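Local atomic coordinates of monomethylamine methyltransferase mtmB1 (Methanosarcina barkeri, PDB entry 1NTH), a protein that catalyses transfer of the methyl group from monomethylamine to the corrinoid cofactor of its partner protein MtmC, a step in methanogenesis from methylamine. Residues I328-P340 / R361-V373. Residues are numbered along the deposited sequence; the frame is centred on the assembly and turned at random. Where two conformers were deposited one is given.
Sequences ILSGNQYYPCAGP and REILSGVASAKGV
Glu362 grips the backbone of Ser330: its OE1 takes the Ser330 N-H at 2.7 Å on the anti side, about 25° out of the carboxylate plane, and Ser330 O in turn accepts from both Glu362 N and Ile363 N. The chain of Glu362 folds back to do this, bent at chi2 (75°), while OE2 receives Arg116 N. Arg361 lays one guanidinium face over Asn332 CB, 4.0 Å from NE, and NH1 makes a weak bond to Ser330 OG; its firmer partner is Asp296, bridged through NH2. With an alanine here, Asp296 would probably lose a countercharge and Asn332 CB the guanidinium face on one side.

Parallel pairing continues through Ser365 N to Asn332 O (2.9 Å) and Tyr334 N to Ser365 O. Beyond the strands, Ala368 N bonds Tyr334 O at 2.8 Å, and Ala368 CB makes a CH-pi contact with Tyr335, 4.1 Å from the ring centroid. Val367, which follows a cis peptide bond from Gly366, meets Pro336 CG tightly through CG1 at 3.4 Å.

Ser365 OG, whose strongest polar partner is Gln127, also hydrogen-bonds O2 of the pyrrolysine at position 202, placing this strand beside the UAG-encoded residue. With helix 343-359 linking the strands, whose axes lie 23° apart, this is a beta-alpha-beta unit of the TIM barrel.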
loop_
_atom_site.group_PDB
_atom_site.type_symbol
_atom_site.label_atom_id
_atom_site.label_comp_id
_atom_site.label_asym_id
_atom_site.label_seq_id
_atom_site.Cartn_x
_atom_site.Cartn_y
_atom_site.Cartn_z
ATOM N N ILE A 328 31.482 -4.144 9.215
ATOM C CA ILE A 328 30.494 -5.216 9.292
ATOM C C ILE A 328 29.651 -5.102 10.559
ATOM O O ILE A 328 30.188 -5.045 11.663
ATOM C CB ILE A 328 31.180 -6.607 9.284
ATOM C CG1 ILE A 328 31.899 -6.821 7.950
ATOM C CG2 ILE A 328 30.142 -7.708 9.507
ATOM C CD1 ILE A 328 32.718 -8.110 7.890
ATOM N N LEU A 329 28.332 -5.071 10.397
ATOM C CA LEU A 329 27.425 -4.989 11.540
ATOM C C LEU A 329 27.246 -6.401 12.090
ATOM O O LEU A 329 27.096 -7.352 11.320
ATOM C CB LEU A 329 26.076 -4.408 11.103
ATOM C CG LEU A 329 26.150 -2.972 10.567
ATOM C CD1 LEU A 329 24.813 -2.594 9.924
ATOM C CD2 LEU A 329 26.504 -2.019 11.700
ATOM N N SER A 330 27.257 -6.548 13.411
ATOM C CA SER A 330 27.130 -7.883 13.991
ATOM C C SER A 330 26.388 -7.960 15.317
ATOM O O SER A 330 26.076 -6.949 15.945
ATOM C CB SER A 330 28.520 -8.489 14.183
ATOM O OG SER A 330 29.182 -7.861 15.265
ATOM N N GLY A 331 26.115 -9.187 15.738
ATOM C CA GLY A 331 25.430 -9.397 16.995
ATOM C C GLY A 331 25.896 -10.712 17.578
ATOM O O GLY A 331 26.683 -11.424 16.949
ATOM N N ASN A 332 25.431 -11.033 18.778
ATOM C CA ASN A 332 25.792 -12.296 19.414
ATOM C C ASN A 332 24.529 -12.886 20.030
ATOM O O ASN A 332 23.637 -12.148 20.459
ATOM C CB ASN A 332 26.872 -12.081 20.481
ATOM C CG ASN A 332 27.630 -13.365 20.806
ATOM O OD1 ASN A 332 27.430 -14.394 20.158
ATOM N ND2 ASN A 332 28.504 -13.306 21.804
ATOM N N GLN A 333 24.455 -14.217 20.062
ATOM C CA GLN A 333 23.298 -14.937 20.590
ATOM C C GLN A 333 23.605 -15.558 21.952
ATOM O O GLN A 333 24.735 -15.963 22.223
ATOM C CB GLN A 333 22.836 -16.010 19.603
ATOM C CG GLN A 333 23.928 -16.917 19.093
ATOM C CD GLN A 333 23.445 -17.831 17.984
ATOM O OE1 GLN A 333 22.698 -18.775 18.221
ATOM N NE2 GLN A 333 23.864 -17.544 16.764
ATOM N N TYR A 334 22.579 -15.630 22.794
ATOM C CA TYR A 334 22.697 -16.098 24.178
ATOM C C TYR A 334 22.162 -17.483 24.540
ATOM O O TYR A 334 20.963 -17.737 24.429
ATOM C CB TYR A 334 22.011 -15.070 25.091
ATOM C CG TYR A 334 22.675 -13.711 25.104
ATOM C CD1 TYR A 334 22.893 -12.999 23.920
ATOM C CD2 TYR A 334 23.133 -13.158 26.299
ATOM C CE1 TYR A 334 23.563 -11.777 23.928
ATOM C CE2 TYR A 334 23.798 -11.941 26.320
ATOM C CZ TYR A 334 24.017 -11.257 25.132
ATOM O OH TYR A 334 24.730 -10.083 25.154
ATOM N N TYR A 335 23.060 -18.355 25.006
ATOM C CA TYR A 335 22.720 -19.715 25.438
ATOM C C TYR A 335 23.259 -20.017 26.836
ATOM O O TYR A 335 24.327 -20.612 26.973
ATOM C CB TYR A 335 23.268 -20.759 24.468
ATOM C CG TYR A 335 22.442 -20.951 23.223
ATOM C CD1 TYR A 335 22.706 -20.222 22.064
ATOM C CD2 TYR A 335 21.414 -21.892 23.192
ATOM C CE1 TYR A 335 21.970 -20.434 20.901
ATOM C CE2 TYR A 335 20.672 -22.110 22.037
ATOM C CZ TYR A 335 20.957 -21.383 20.897
ATOM O OH TYR A 335 20.249 -21.635 19.745
ATOM N N PRO A 336 22.537 -19.606 27.888
ATOM C CA PRO A 336 23.006 -19.880 29.251
ATOM C C PRO A 336 22.743 -21.345 29.603
ATOM O O PRO A 336 21.878 -21.987 29.002
ATOM C CB PRO A 336 22.150 -18.952 30.114
ATOM C CG PRO A 336 21.690 -17.881 29.155
ATOM C CD PRO A 336 21.412 -18.656 27.902
ATOM N N CYS A 337 23.483 -21.870 30.577
ATOM C CA CYS A 337 23.300 -23.251 31.017
ATOM C C CYS A 337 22.064 -23.365 31.903
ATOM O O CYS A 337 21.257 -24.286 31.755
ATOM C CB CYS A 337 24.510 -23.730 31.827
ATOM S SG CYS A 337 26.026 -23.975 30.895
ATOM N N ALA A 338 21.929 -22.420 32.827
ATOM C CA ALA A 338 20.821 -22.409 33.773
ATOM C C ALA A 338 19.493 -21.975 33.159
ATOM O O ALA A 338 19.460 -21.268 32.148
ATOM C CB ALA A 338 21.168 -21.512 34.954
ATOM N N GLY A 339 18.403 -22.402 33.790
ATOM C CA GLY A 339 17.075 -22.067 33.311
ATOM C C GLY A 339 16.522 -20.802 33.940
ATOM O O GLY A 339 17.139 -20.230 34.839
ATOM N N PRO A 340 15.345 -20.343 33.487
ATOM C CA PRO A 340 14.712 -19.131 34.011
ATOM C C PRO A 340 14.451 -19.162 35.511
ATOM O O PRO A 340 14.305 -20.228 36.112
ATOM C CB PRO A 340 13.409 -19.046 33.215
ATOM C CG PRO A 340 13.748 -19.720 31.934
ATOM C CD PRO A 340 14.533 -20.918 32.402
ATOM N N ARG A 361 29.410 -5.104 19.830
ATOM C CA ARG A 361 28.293 -5.719 19.110
ATOM C C ARG A 361 27.178 -4.701 18.911
ATOM O O ARG A 361 26.909 -3.890 19.796
ATOM C CB ARG A 361 27.726 -6.911 19.888
ATOM C CG ARG A 361 28.665 -8.095 20.031
ATOM C CD ARG A 361 28.847 -8.854 18.724
ATOM N NE ARG A 361 29.807 -9.942 18.895
ATOM C CZ ARG A 361 30.242 -10.734 17.920
ATOM N NH1 ARG A 361 29.802 -10.579 16.678
ATOM N NH2 ARG A 361 31.142 -11.672 18.187
ATOM N N GLU A 362 26.531 -4.743 17.751
ATOM C CA GLU A 362 25.435 -3.821 17.479
ATOM C C GLU A 362 24.110 -4.386 17.977
ATOM O O GLU A 362 23.205 -3.632 18.334
ATOM C CB GLU A 362 25.316 -3.539 15.979
ATOM C CG GLU A 362 26.346 -2.573 15.410
ATOM C CD GLU A 362 27.729 -3.174 15.257
ATOM O OE1 GLU A 362 27.836 -4.394 15.006
ATOM O OE2 GLU A 362 28.716 -2.418 15.368
ATOM N N ILE A 363 23.999 -5.711 18.000
ATOM C CA ILE A 363 22.771 -6.367 18.430
ATOM C C ILE A 363 23.014 -7.517 19.409
ATOM O O ILE A 363 23.940 -8.309 19.232
ATOM C CB ILE A 363 22.004 -6.931 17.208
ATOM C CG1 ILE A 363 21.643 -5.792 16.245
ATOM C CG2 ILE A 363 20.750 -7.667 17.670
ATOM C CD1 ILE A 363 21.045 -6.267 14.924
ATOM N N LEU A 364 22.185 -7.590 20.446
ATOM C CA LEU A 364 22.258 -8.664 21.437
ATOM C C LEU A 364 20.977 -9.469 21.229
ATOM O O LEU A 364 19.879 -8.932 21.376
ATOM C CB LEU A 364 22.286 -8.094 22.859
ATOM C CG LEU A 364 23.304 -6.990 23.151
ATOM C CD1 LEU A 364 23.269 -6.652 24.640
ATOM C CD2 LEU A 364 24.689 -7.450 22.740
ATOM N N SER A 365 21.110 -10.749 20.889
ATOM C CA SER A 365 19.944 -11.594 20.630
ATOM C C SER A 365 19.824 -12.705 21.682
ATOM O O SER A 365 20.551 -13.697 21.633
ATOM C CB SER A 365 20.067 -12.201 19.224
ATOM O OG SER A 365 18.824 -12.686 18.742
ATOM N N GLY A 366 18.902 -12.529 22.627
ATOM C CA GLY A 366 18.716 -13.514 23.685
ATOM C C GLY A 366 17.323 -13.472 24.288
ATOM O O GLY A 366 16.515 -12.633 23.904
ATOM N N VAL A 367 17.037 -14.326 25.271
ATOM C CA VAL A 367 17.995 -15.278 25.827
ATOM C C VAL A 367 17.445 -16.703 25.751
ATOM O O VAL A 367 16.338 -16.970 26.212
ATOM C CB VAL A 367 18.274 -14.936 27.312
ATOM C CG1 VAL A 367 19.187 -15.978 27.935
ATOM C CG2 VAL A 367 18.882 -13.539 27.418
ATOM N N ALA A 368 18.213 -17.617 25.165
ATOM C CA ALA A 368 17.768 -19.001 25.067
ATOM C C ALA A 368 18.193 -19.736 26.336
ATOM O O ALA A 368 19.139 -20.523 26.332
ATOM C CB ALA A 368 18.371 -19.662 23.849
ATOM N N SER A 369 17.485 -19.456 27.423
ATOM C CA SER A 369 17.773 -20.064 28.715
ATOM C C SER A 369 17.665 -21.584 28.659
ATOM O O SER A 369 17.015 -22.137 27.771
ATOM C CB SER A 369 16.817 -19.501 29.763
ATOM O OG SER A 369 16.883 -18.085 29.761
ATOM N N ALA A 370 18.306 -22.252 29.615
ATOM C CA ALA A 370 18.302 -23.711 29.668
ATOM C C ALA A 370 18.846 -24.273 28.359
ATOM O O ALA A 370 18.388 -25.312 27.875
ATOM C CB ALA A 370 16.890 -24.228 29.922
ATOM N N LYS A 371 19.825 -23.569 27.795
ATOM C CA LYS A 371 20.471 -23.958 26.544
ATOM C C LYS A 371 19.512 -24.014 25.357
ATOM O O LYS A 371 19.828 -24.602 24.323
ATOM C CB LYS A 371 21.179 -25.307 26.713
ATOM C CG LYS A 371 22.212 -25.298 27.830
ATOM C CD LYS A 371 22.932 -26.633 27.961
ATOM C CE LYS A 371 23.820 -26.638 29.195
ATOM N NZ LYS A 371 24.526 -27.940 29.368
ATOM N N GLY A 372 18.342 -23.405 25.521
ATOM C CA GLY A 372 17.353 -23.360 24.458
ATOM C C GLY A 372 16.769 -24.677 23.986
ATOM O O GLY A 372 16.245 -24.755 22.875
ATOM N N VAL A 373 16.832 -25.710 24.820
ATOM C CA VAL A 373 16.305 -27.012 24.433
ATOM C C VAL A 373 15.166 -27.514 25.311
ATOM O O VAL A 373 14.682 -28.631 25.120
ATOM C CB VAL A 373 17.418 -28.079 24.433
ATOM C CG1 VAL A 373 18.514 -27.680 23.458
ATOM C CG2 VAL A 373 17.978 -28.247 25.838
HETATM O O HOH W 1 30.271 -5.257 14.584
#